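Local structure of 2-oxo-1,2-dihydroquinoline 8-monooxygenase, oxygenase component (Pseudomonas putida, 1Z02) at residues T204-W209 / G432-Y437; I61-V66 / W317-T322; Q179-L184 / M263-T268. The protein serves as the oxygenase component of a Rieske-type monooxygenase, probably hydroxylating 2-oxo-1,2-dihydroquinoline at its 8-position with a [2Fe-2S] cluster and a mononuclear iron. One frame throughout, in Å; residues are numbered along the deposited sequence.

Contact 1 of 3, residues T204-W209 / G432-Y437; sequences TGFGNW and GKRPGY
The phenyl ring of F206 has P435 O and P435 CB at its edge: P435 O lies near the ring plane, 3.4 Å from F206 CE2, and P435 CB sits in the plane at the same edge. The guanidinium group of R434 comes in obliquely on the other side of CZ, its plane turned 83° from that of the phenyl ring, with R434 NH2 3.9 Å from F206 CE1. The C-terminal tail thus packs against the end of strand 196-206, an outermost strand of the antiparallel sheet in the Bet v 1-like catalytic domain. No hydrogen bond joins the two segments, and the contact rests on van der Waals packing.

The proline ring runs across the phenyl at about a right angle, bringing P435 CD to 3.7 Å from F206 CE2. R434 adds its aliphatic part, with R434 CD 4.0 Å from F206 CZ. Its extended chain continues to a salt bridge between R434 NH1 and D431 of the second subunit. K427 of that subunit also packs on both F206 and R434, which places this contact at a subunit boundary of the trimer. The tail sets out from a Schellman motif at G432, where helix 423-430 ends.

Two residues back along the strand, T204 faces G436 and Y437. With chi1 at -55°, its methyl stands anti to the backbone N, and T204 CG2 approaches P435 O at 3.8 Å. The hydroxyl takes the other branch and is hydrogen-bonded to E327 on the adjacent strand. The Y437 side chain leads away toward A47, whose carbonyl its hydroxyl binds, while T204 OG1 packs 3.6 Å from Y437 CB.

Contact 2 of 3, residues I61-V66 / W317-T322; sequences IQICGV and WYVPIT
C64 and G65 meet P320 and I321 where strand 61-63 runs nearly perpendicular to strand 317-320, with 97° between their directions and 7.1 Å between their axes. The first pair of residues forms the two-residue loop of a type I' turn, I63 to V66, which joins strands 58-63 and 66-73 in a beta hairpin of the Rieske domain and docks it on the catalytic domain. C64 N donates to P320 O at 2.7 Å in a nearly straight bond. G65 N donates to I321 O at 2.9 Å, bent to 131° at the hydrogen. P320 O takes, in addition to its hydrogen bond, a weaker CA-H...O contact from I63 CA.

Among the side chains, I63 CG2, placed anti to the backbone N (chi1 -63°), presses on V319 CG1 at 3.4 Å, a close approach for two methyl carbons. C64 SG touches ring atom CG of P320 at 3.6 Å. The extended Q62 side chain crosses that of I321 at about a right angle. The carbonyl O of Q62 is buried by the contact and has no polar partner in the model; I321 CA lies 3.7 Å from Q62 O.

Contact 3 of 3, residues Q179-L184 / M263-T268; sequences QFPHPL and MQWLFT
F180 and M263 form a Met-aromatic contact, with M263 SD over one face of the phenyl ring, 4.6 Å from its centroid and 26° off the ring normal. M263 CG leaves anti to the backbone N (chi1 169°), after which the chain bends at chi2 and chi3, so that CB and CG touch the CD2/CE2 side of the ring and SD stands over the face while the methyl leads away; M263 CG packs 3.5 Å from F180 CD2. The opposite face is covered by the aliphatic part of Q179, whose CG stands 3.7 Å above the plane of the F180 ring.

The second contact of the ring is with the indole of W265. W265 CH2 reaches the edge of the phenyl ring, 3.6 Å from F180 CD2, and the two planes are inclined at 48° to each other. Q179 O lies at the edge of the indole, 3.4 Å from W265 CH2. P181 CD adds an apolar touch to W265 CZ3 at 4.0 Å, and L184 packs loosely on F267 at the far end.

Hydrogen bonds hold the backbones on both sides. R293, on strand 293-297, binds the carbonyls of both F180 and P181. T268 OG1 donates to W265 O at 2.7 Å, tying the chain beyond W265 back on itself. W265 is the centre of an inverse gamma turn, closed by L266 N to Q264 O, where strand 261-264 leaves the catalytic-domain sheet.

From the N terminus, residues 61-66 in the Rieske domain come first and wait until 317-322 for their partner, so contact 2 closes a loop that joins the two domains. Contact 3 is nested inside that loop, running from 179-184 to 263-268 within the catalytic domain. Contact 1 opens at 204-209, between the two segments of contact 3, and closes only in the C-terminal tail at 432-437; it therefore crosses both others. All three reach the same antiparallel sheet. Contacts 1 and 2 touch directly, through W209 on P320 and Y437 on Q62, whereas contact 3 lies apart, its centre about 35 Å from that of contact 1.

Contact 1 of 3, residues T204-W209 / G432-Y437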
loop_
_atom_site.group_PDB
_atom_site.type_symbol
_atom_site.label_atom_id
_atom_site.label_comp_id
_atom_site.label_asym_id
_atom_site.label_seq_id
_atom_site.Cartn_x
_atom_site.Cartn_y
_atom_site.Cartn_z
ATOM N N THR A 204 12.838 -8.067 -11.938
ATOM C CA THR A 204 12.018 -8.301 -10.762
ATOM C C THR A 204 10.629 -8.741 -11.201
ATOM O O THR A 204 9.993 -8.094 -12.044
ATOM C CB THR A 204 11.903 -7.032 -9.901
ATOM O OG1 THR A 204 13.214 -6.567 -9.567
ATOM C CG2 THR A 204 11.155 -7.331 -8.616
ATOM N N GLY A 205 10.183 -9.866 -10.643
ATOM C CA GLY A 205 8.866 -10.401 -10.944
ATOM C C GLY A 205 7.927 -10.088 -9.794
ATOM O O GLY A 205 8.329 -10.123 -8.632
ATOM N N PHE A 206 6.678 -9.772 -10.099
ATOM C CA PHE A 206 5.727 -9.435 -9.050
ATOM C C PHE A 206 4.835 -10.613 -8.731
ATOM O O PHE A 206 3.906 -10.916 -9.452
ATOM C CB PHE A 206 4.933 -8.214 -9.483
ATOM C CG PHE A 206 5.812 -7.089 -9.930
ATOM C CD1 PHE A 206 6.056 -6.871 -11.283
ATOM C CD2 PHE A 206 6.492 -6.321 -8.996
ATOM C CE1 PHE A 206 6.977 -5.907 -11.696
ATOM C CE2 PHE A 206 7.410 -5.360 -9.399
ATOM C CZ PHE A 206 7.653 -5.156 -10.757
ATOM N N GLY A 207 5.177 -11.281 -7.636
ATOM C CA GLY A 207 4.472 -12.457 -7.177
ATOM C C GLY A 207 5.482 -13.394 -6.540
ATOM O O GLY A 207 6.691 -13.190 -6.665
ATOM N N ASN A 208 4.979 -14.431 -5.881
ATOM C CA ASN A 208 5.824 -15.414 -5.206
ATOM C C ASN A 208 6.672 -16.238 -6.176
ATOM O O ASN A 208 6.223 -16.559 -7.278
ATOM C CB ASN A 208 4.952 -16.352 -4.374
ATOM C CG ASN A 208 5.768 -17.348 -3.589
ATOM O OD1 ASN A 208 6.381 -17.003 -2.578
ATOM N ND2 ASN A 208 5.789 -18.592 -4.058
ATOM N N TRP A 209 7.886 -16.590 -5.746
ATOM C CA TRP A 209 8.821 -17.353 -6.569
ATOM C C TRP A 209 8.387 -18.745 -7.039
ATOM O O TRP A 209 8.703 -19.137 -8.163
ATOM C CB TRP A 209 10.177 -17.481 -5.859
ATOM C CG TRP A 209 10.190 -18.460 -4.717
ATOM C CD1 TRP A 209 9.775 -18.238 -3.439
ATOM C CD2 TRP A 209 10.618 -19.829 -4.772
ATOM N NE1 TRP A 209 9.916 -19.385 -2.689
ATOM C CE2 TRP A 209 10.431 -20.375 -3.481
ATOM C CE3 TRP A 209 11.137 -20.645 -5.787
ATOM C CZ2 TRP A 209 10.751 -21.709 -3.177
ATOM C CZ3 TRP A 209 11.452 -21.970 -5.482
ATOM C CH2 TRP A 209 11.255 -22.488 -4.185
ATOM N N GLY A 432 6.315 6.719 -8.189
ATOM C CA GLY A 432 6.329 5.919 -9.400
ATOM C C GLY A 432 7.285 4.739 -9.393
ATOM O O GLY A 432 7.460 4.087 -10.421
ATOM N N LYS A 433 7.900 4.453 -8.248
ATOM C CA LYS A 433 8.849 3.341 -8.147
ATOM C C LYS A 433 8.195 2.019 -7.797
ATOM O O LYS A 433 7.533 1.905 -6.770
ATOM C CB LYS A 433 9.910 3.642 -7.094
ATOM C CG LYS A 433 10.843 4.746 -7.483
ATOM C CD LYS A 433 11.816 5.060 -6.374
ATOM C CE LYS A 433 12.988 5.822 -6.952
ATOM N NZ LYS A 433 13.589 6.788 -6.009
ATOM N N ARG A 434 8.392 1.018 -8.655
ATOM C CA ARG A 434 7.833 -0.311 -8.431
ATOM C C ARG A 434 8.686 -1.102 -7.447
ATOM O O ARG A 434 9.829 -0.730 -7.161
ATOM C CB ARG A 434 7.816 -1.109 -9.730
ATOM C CG ARG A 434 6.849 -0.666 -10.797
ATOM C CD ARG A 434 7.200 -1.429 -12.054
ATOM N NE ARG A 434 6.141 -1.409 -13.052
ATOM C CZ ARG A 434 6.116 -2.199 -14.122
ATOM N NH1 ARG A 434 5.112 -2.119 -14.982
ATOM N NH2 ARG A 434 7.092 -3.075 -14.329
ATOM N N PRO A 435 8.137 -2.205 -6.906
ATOM C CA PRO A 435 8.920 -3.016 -5.974
ATOM C C PRO A 435 10.162 -3.450 -6.760
ATOM O O PRO A 435 10.065 -3.715 -7.959
ATOM C CB PRO A 435 7.984 -4.176 -5.671
ATOM C CG PRO A 435 6.645 -3.527 -5.685
ATOM C CD PRO A 435 6.727 -2.635 -6.915
ATOM N N GLY A 436 11.318 -3.516 -6.107
ATOM C CA GLY A 436 12.523 -3.874 -6.829
ATOM C C GLY A 436 13.472 -4.893 -6.221
ATOM O O GLY A 436 13.092 -5.695 -5.370
ATOM N N TYR A 437 14.726 -4.847 -6.668
ATOM C CA TYR A 437 15.747 -5.787 -6.218
ATOM C C TYR A 437 17.048 -5.099 -5.811
ATOM O O TYR A 437 17.529 -5.274 -4.689
ATOM C CB TYR A 437 15.998 -6.789 -7.348
ATOM C CG TYR A 437 17.140 -7.749 -7.122
ATOM C CD1 TYR A 437 17.117 -8.664 -6.070
ATOM C CD2 TYR A 437 18.244 -7.753 -7.976
ATOM C CE1 TYR A 437 18.171 -9.560 -5.880
ATOM C CE2 TYR A 437 19.286 -8.636 -7.796
ATOM C CZ TYR A 437 19.248 -9.539 -6.753
ATOM O OH TYR A 437 20.281 -10.438 -6.610
#

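Contact 2 of 3, residues I61-V66 / W317-T322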
loop_
_atom_site.group_PDB
_atom_site.type_symbol
_atom_site.label_atom_id
_atom_site.label_comp_id
_atom_site.label_asym_id
_atom_site.label_seq_id
_atom_site.Cartn_x
_atom_site.Cartn_y
_atom_site.Cartn_z
ATOM N N ILE A 61 21.564 -5.977 -2.509
ATOM C CA ILE A 61 20.465 -6.767 -3.067
ATOM C C ILE A 61 19.721 -7.436 -1.912
ATOM O O ILE A 61 20.025 -7.199 -0.736
ATOM C CB ILE A 61 20.982 -7.883 -4.021
ATOM C CG1 ILE A 61 21.911 -8.833 -3.262
ATOM C CG2 ILE A 61 21.712 -7.268 -5.189
ATOM C CD1 ILE A 61 22.512 -9.926 -4.131
ATOM N N GLN A 62 18.737 -8.261 -2.243
ATOM C CA GLN A 62 17.982 -8.983 -1.222
ATOM C C GLN A 62 17.542 -10.324 -1.797
ATOM O O GLN A 62 16.914 -10.378 -2.858
ATOM C CB GLN A 62 16.749 -8.179 -0.760
ATOM C CG GLN A 62 16.130 -8.743 0.521
ATOM C CD GLN A 62 14.936 -7.958 1.035
ATOM O OE1 GLN A 62 14.537 -8.123 2.183
ATOM N NE2 GLN A 62 14.350 -7.122 0.191
ATOM N N ILE A 63 17.886 -11.400 -1.090
ATOM C CA ILE A 63 17.551 -12.759 -1.500
ATOM C C ILE A 63 17.042 -13.550 -0.296
ATOM O O ILE A 63 17.655 -13.528 0.773
ATOM C CB ILE A 63 18.783 -13.486 -2.103
ATOM C CG1 ILE A 63 19.249 -12.760 -3.372
ATOM C CG2 ILE A 63 18.416 -14.939 -2.426
ATOM C CD1 ILE A 63 20.559 -13.293 -3.934
ATOM N N CYS A 64 15.928 -14.253 -0.470
ATOM C CA CYS A 64 15.311 -15.009 0.619
ATOM C C CYS A 64 15.060 -14.117 1.830
ATOM O O CYS A 64 15.162 -14.565 2.971
ATOM C CB CYS A 64 16.174 -16.202 1.032
ATOM S SG CYS A 64 16.171 -17.566 -0.187
ATOM N N GLY A 65 14.734 -12.853 1.565
ATOM C CA GLY A 65 14.472 -11.904 2.632
ATOM C C GLY A 65 15.728 -11.359 3.311
ATOM O O GLY A 65 15.650 -10.452 4.141
ATOM N N VAL A 66 16.887 -11.905 2.950
ATOM C CA VAL A 66 18.158 -11.487 3.532
ATOM C C VAL A 66 18.836 -10.375 2.737
ATOM O O VAL A 66 19.144 -10.533 1.554
ATOM C CB VAL A 66 19.153 -12.671 3.605
ATOM C CG1 VAL A 66 20.436 -12.225 4.281
ATOM C CG2 VAL A 66 18.528 -13.832 4.353
ATOM N N TRP A 317 16.426 -18.777 -13.180
ATOM C CA TRP A 317 16.357 -18.782 -11.727
ATOM C C TRP A 317 15.144 -17.913 -11.403
ATOM O O TRP A 317 14.771 -17.052 -12.195
ATOM C CB TRP A 317 17.610 -18.146 -11.125
ATOM C CG TRP A 317 18.819 -19.030 -11.100
ATOM C CD1 TRP A 317 19.213 -19.844 -10.079
ATOM C CD2 TRP A 317 19.807 -19.172 -12.134
ATOM N NE1 TRP A 317 20.387 -20.481 -10.405
ATOM C CE2 TRP A 317 20.771 -20.088 -11.660
ATOM C CE3 TRP A 317 19.969 -18.610 -13.409
ATOM C CZ2 TRP A 317 21.889 -20.462 -12.422
ATOM C CZ3 TRP A 317 21.082 -18.980 -14.170
ATOM C CH2 TRP A 317 22.028 -19.899 -13.670
ATOM N N TYR A 318 14.535 -18.164 -10.253
ATOM C CA TYR A 318 13.369 -17.421 -9.784
ATOM C C TYR A 318 13.729 -17.168 -8.325
ATOM O O TYR A 318 13.161 -17.754 -7.402
ATOM C CB TYR A 318 12.110 -18.290 -9.923
ATOM C CG TYR A 318 12.080 -19.070 -11.231
ATOM C CD1 TYR A 318 12.752 -20.280 -11.359
ATOM C CD2 TYR A 318 11.439 -18.561 -12.363
ATOM C CE1 TYR A 318 12.794 -20.960 -12.575
ATOM C CE2 TYR A 318 11.472 -19.241 -13.590
ATOM C CZ TYR A 318 12.155 -20.438 -13.684
ATOM O OH TYR A 318 12.213 -21.113 -14.884
ATOM N N VAL A 319 14.721 -16.301 -8.147
ATOM C CA VAL A 319 15.255 -15.981 -6.832
ATOM C C VAL A 319 14.305 -15.206 -5.939
ATOM O O VAL A 319 13.909 -14.087 -6.253
ATOM C CB VAL A 319 16.571 -15.195 -6.956
ATOM C CG1 VAL A 319 17.213 -15.046 -5.572
ATOM C CG2 VAL A 319 17.522 -15.917 -7.945
ATOM N N PRO A 320 13.925 -15.798 -4.803
ATOM C CA PRO A 320 13.012 -15.087 -3.907
ATOM C C PRO A 320 13.661 -13.845 -3.323
ATOM O O PRO A 320 14.840 -13.864 -2.947
ATOM C CB PRO A 320 12.665 -16.138 -2.847
ATOM C CG PRO A 320 13.819 -17.063 -2.862
ATOM C CD PRO A 320 14.229 -17.151 -4.307
ATOM N N ILE A 321 12.900 -12.753 -3.294
ATOM C CA ILE A 321 13.379 -11.492 -2.744
ATOM C C ILE A 321 12.681 -11.351 -1.395
ATOM O O ILE A 321 13.329 -11.205 -0.353
ATOM C CB ILE A 321 13.013 -10.313 -3.660
ATOM C CG1 ILE A 321 13.746 -10.457 -4.994
ATOM C CG2 ILE A 321 13.387 -8.996 -2.981
ATOM C CD1 ILE A 321 13.356 -9.440 -6.024
ATOM N N THR A 322 11.350 -11.382 -1.443
ATOM C CA THR A 322 10.517 -11.350 -0.248
ATOM C C THR A 322 9.582 -12.523 -0.522
ATOM O O THR A 322 9.873 -13.360 -1.384
ATOM C CB THR A 322 9.693 -10.037 -0.094
ATOM O OG1 THR A 322 8.819 -9.874 -1.216
ATOM C CG2 THR A 322 10.616 -8.836 0.035
#

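Contact 3 of 3, residues Q179-L184 / M263-T268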
loop_
_atom_site.group_PDB
_atom_site.type_symbol
_atom_site.label_atom_id
_atom_site.label_comp_id
_atom_site.label_asym_id
_atom_site.label_seq_id
_atom_site.Cartn_x
_atom_site.Cartn_y
_atom_site.Cartn_z
ATOM N N GLN A 179 23.771 -41.096 -18.265
ATOM C CA GLN A 179 22.619 -41.129 -17.365
ATOM C C GLN A 179 21.371 -40.534 -18.021
ATOM O O GLN A 179 20.269 -41.052 -17.844
ATOM C CB GLN A 179 22.940 -40.359 -16.076
ATOM C CG GLN A 179 21.824 -40.391 -15.041
ATOM C CD GLN A 179 22.188 -39.664 -13.757
ATOM O OE1 GLN A 179 21.413 -39.648 -12.801
ATOM N NE2 GLN A 179 23.368 -39.058 -13.731
ATOM N N PHE A 180 21.545 -39.449 -18.770
ATOM C CA PHE A 180 20.425 -38.808 -19.454
ATOM C C PHE A 180 20.747 -38.715 -20.940
ATOM O O PHE A 180 21.104 -37.651 -21.445
ATOM C CB PHE A 180 20.185 -37.407 -18.893
ATOM C CG PHE A 180 20.060 -37.366 -17.395
ATOM C CD1 PHE A 180 21.023 -36.715 -16.624
ATOM C CD2 PHE A 180 18.978 -37.964 -16.756
ATOM C CE1 PHE A 180 20.913 -36.664 -15.238
ATOM C CE2 PHE A 180 18.855 -37.919 -15.371
ATOM C CZ PHE A 180 19.825 -37.264 -14.609
ATOM N N PRO A 181 20.621 -39.837 -21.663
ATOM C CA PRO A 181 20.900 -39.894 -23.101
ATOM C C PRO A 181 20.184 -38.821 -23.923
ATOM O O PRO A 181 18.998 -38.557 -23.722
ATOM C CB PRO A 181 20.458 -41.307 -23.473
ATOM C CG PRO A 181 20.769 -42.086 -22.225
ATOM C CD PRO A 181 20.223 -41.163 -21.157
ATOM N N HIS A 182 20.921 -38.209 -24.848
ATOM C CA HIS A 182 20.376 -37.167 -25.712
ATOM C C HIS A 182 20.911 -37.315 -27.140
ATOM O O HIS A 182 21.756 -36.541 -27.593
ATOM C CB HIS A 182 20.720 -35.787 -25.140
ATOM C CG HIS A 182 22.178 -35.595 -24.852
ATOM N ND1 HIS A 182 23.054 -35.061 -25.771
ATOM C CD2 HIS A 182 22.914 -35.882 -23.752
ATOM C CE1 HIS A 182 24.269 -35.028 -25.252
ATOM N NE2 HIS A 182 24.210 -35.522 -24.029
ATOM N N PRO A 183 20.413 -38.325 -27.872
ATOM C CA PRO A 183 20.843 -38.580 -29.251
ATOM C C PRO A 183 20.423 -37.525 -30.280
ATOM O O PRO A 183 21.063 -37.382 -31.320
ATOM C CB PRO A 183 20.226 -39.943 -29.546
ATOM C CG PRO A 183 18.948 -39.897 -28.761
ATOM C CD PRO A 183 19.409 -39.320 -27.445
ATOM N N LEU A 184 19.358 -36.787 -29.979
ATOM C CA LEU A 184 18.830 -35.780 -30.894
ATOM C C LEU A 184 19.465 -34.395 -30.821
ATOM O O LEU A 184 19.011 -33.477 -31.503
ATOM C CB LEU A 184 17.319 -35.658 -30.689
ATOM C CG LEU A 184 16.545 -36.939 -30.994
ATOM C CD1 LEU A 184 15.137 -36.841 -30.404
ATOM C CD2 LEU A 184 16.525 -37.169 -32.508
ATOM N N MET A 263 14.821 -34.800 -14.114
ATOM C CA MET A 263 15.065 -34.676 -15.544
ATOM C C MET A 263 13.831 -35.214 -16.253
ATOM O O MET A 263 13.418 -36.345 -16.008
ATOM C CB MET A 263 16.289 -35.504 -15.951
ATOM C CG MET A 263 16.479 -35.663 -17.453
ATOM S SD MET A 263 17.336 -34.275 -18.179
ATOM C CE MET A 263 16.205 -33.194 -18.245
ATOM N N GLN A 264 13.240 -34.406 -17.125
ATOM C CA GLN A 264 12.061 -34.834 -17.862
ATOM C C GLN A 264 12.476 -35.448 -19.197
ATOM O O GLN A 264 13.167 -34.809 -20.000
ATOM C CB GLN A 264 11.128 -33.646 -18.071
ATOM C CG GLN A 264 10.724 -32.972 -16.769
ATOM C CD GLN A 264 9.627 -31.964 -16.952
ATOM O OE1 GLN A 264 9.821 -30.908 -17.556
ATOM N NE2 GLN A 264 8.451 -32.289 -16.443
ATOM N N TRP A 265 12.059 -36.695 -19.418
ATOM C CA TRP A 265 12.402 -37.414 -20.643
ATOM C C TRP A 265 11.601 -36.913 -21.841
ATOM O O TRP A 265 10.731 -37.616 -22.360
ATOM C CB TRP A 265 12.181 -38.925 -20.466
ATOM C CG TRP A 265 12.962 -39.547 -19.351
ATOM C CD1 TRP A 265 12.458 -40.074 -18.202
ATOM C CD2 TRP A 265 14.378 -39.738 -19.291
ATOM N NE1 TRP A 265 13.471 -40.586 -17.428
ATOM C CE2 TRP A 265 14.663 -40.394 -18.076
ATOM C CE3 TRP A 265 15.440 -39.422 -20.150
ATOM C CZ2 TRP A 265 15.968 -40.742 -17.691
ATOM C CZ3 TRP A 265 16.742 -39.769 -19.767
ATOM C CH2 TRP A 265 16.989 -40.423 -18.549
ATOM N N LEU A 266 11.892 -35.690 -22.274
ATOM C CA LEU A 266 11.196 -35.118 -23.412
ATOM C C LEU A 266 11.713 -35.719 -24.708
ATOM O O LEU A 266 12.880 -36.105 -24.813
ATOM C CB LEU A 266 11.358 -33.594 -23.439
ATOM C CG LEU A 266 10.786 -32.827 -22.247
ATOM C CD1 LEU A 266 10.781 -31.352 -22.583
ATOM C CD2 LEU A 266 9.369 -33.301 -21.947
ATOM N N PHE A 267 10.823 -35.794 -25.690
ATOM C CA PHE A 267 11.133 -36.351 -27.000
ATOM C C PHE A 267 11.534 -37.821 -26.949
ATOM O O PHE A 267 12.484 -38.265 -27.599
ATOM C CB PHE A 267 12.192 -35.498 -27.712
ATOM C CG PHE A 267 11.708 -34.114 -28.040
ATOM C CD1 PHE A 267 11.840 -33.077 -27.120
ATOM C CD2 PHE A 267 11.048 -33.864 -29.240
ATOM C CE1 PHE A 267 11.316 -31.816 -27.384
ATOM C CE2 PHE A 267 10.519 -32.608 -29.517
ATOM C CZ PHE A 267 10.655 -31.581 -28.585
ATOM N N THR A 268 10.786 -38.563 -26.142
ATOM C CA THR A 268 10.954 -39.998 -26.000
ATOM C C THR A 268 9.516 -40.482 -25.966
ATOM O O THR A 268 8.589 -39.671 -25.958
ATOM C CB THR A 268 11.668 -40.413 -24.685
ATOM O OG1 THR A 268 10.869 -40.053 -23.551
ATOM C CG2 THR A 268 13.022 -39.751 -24.587
#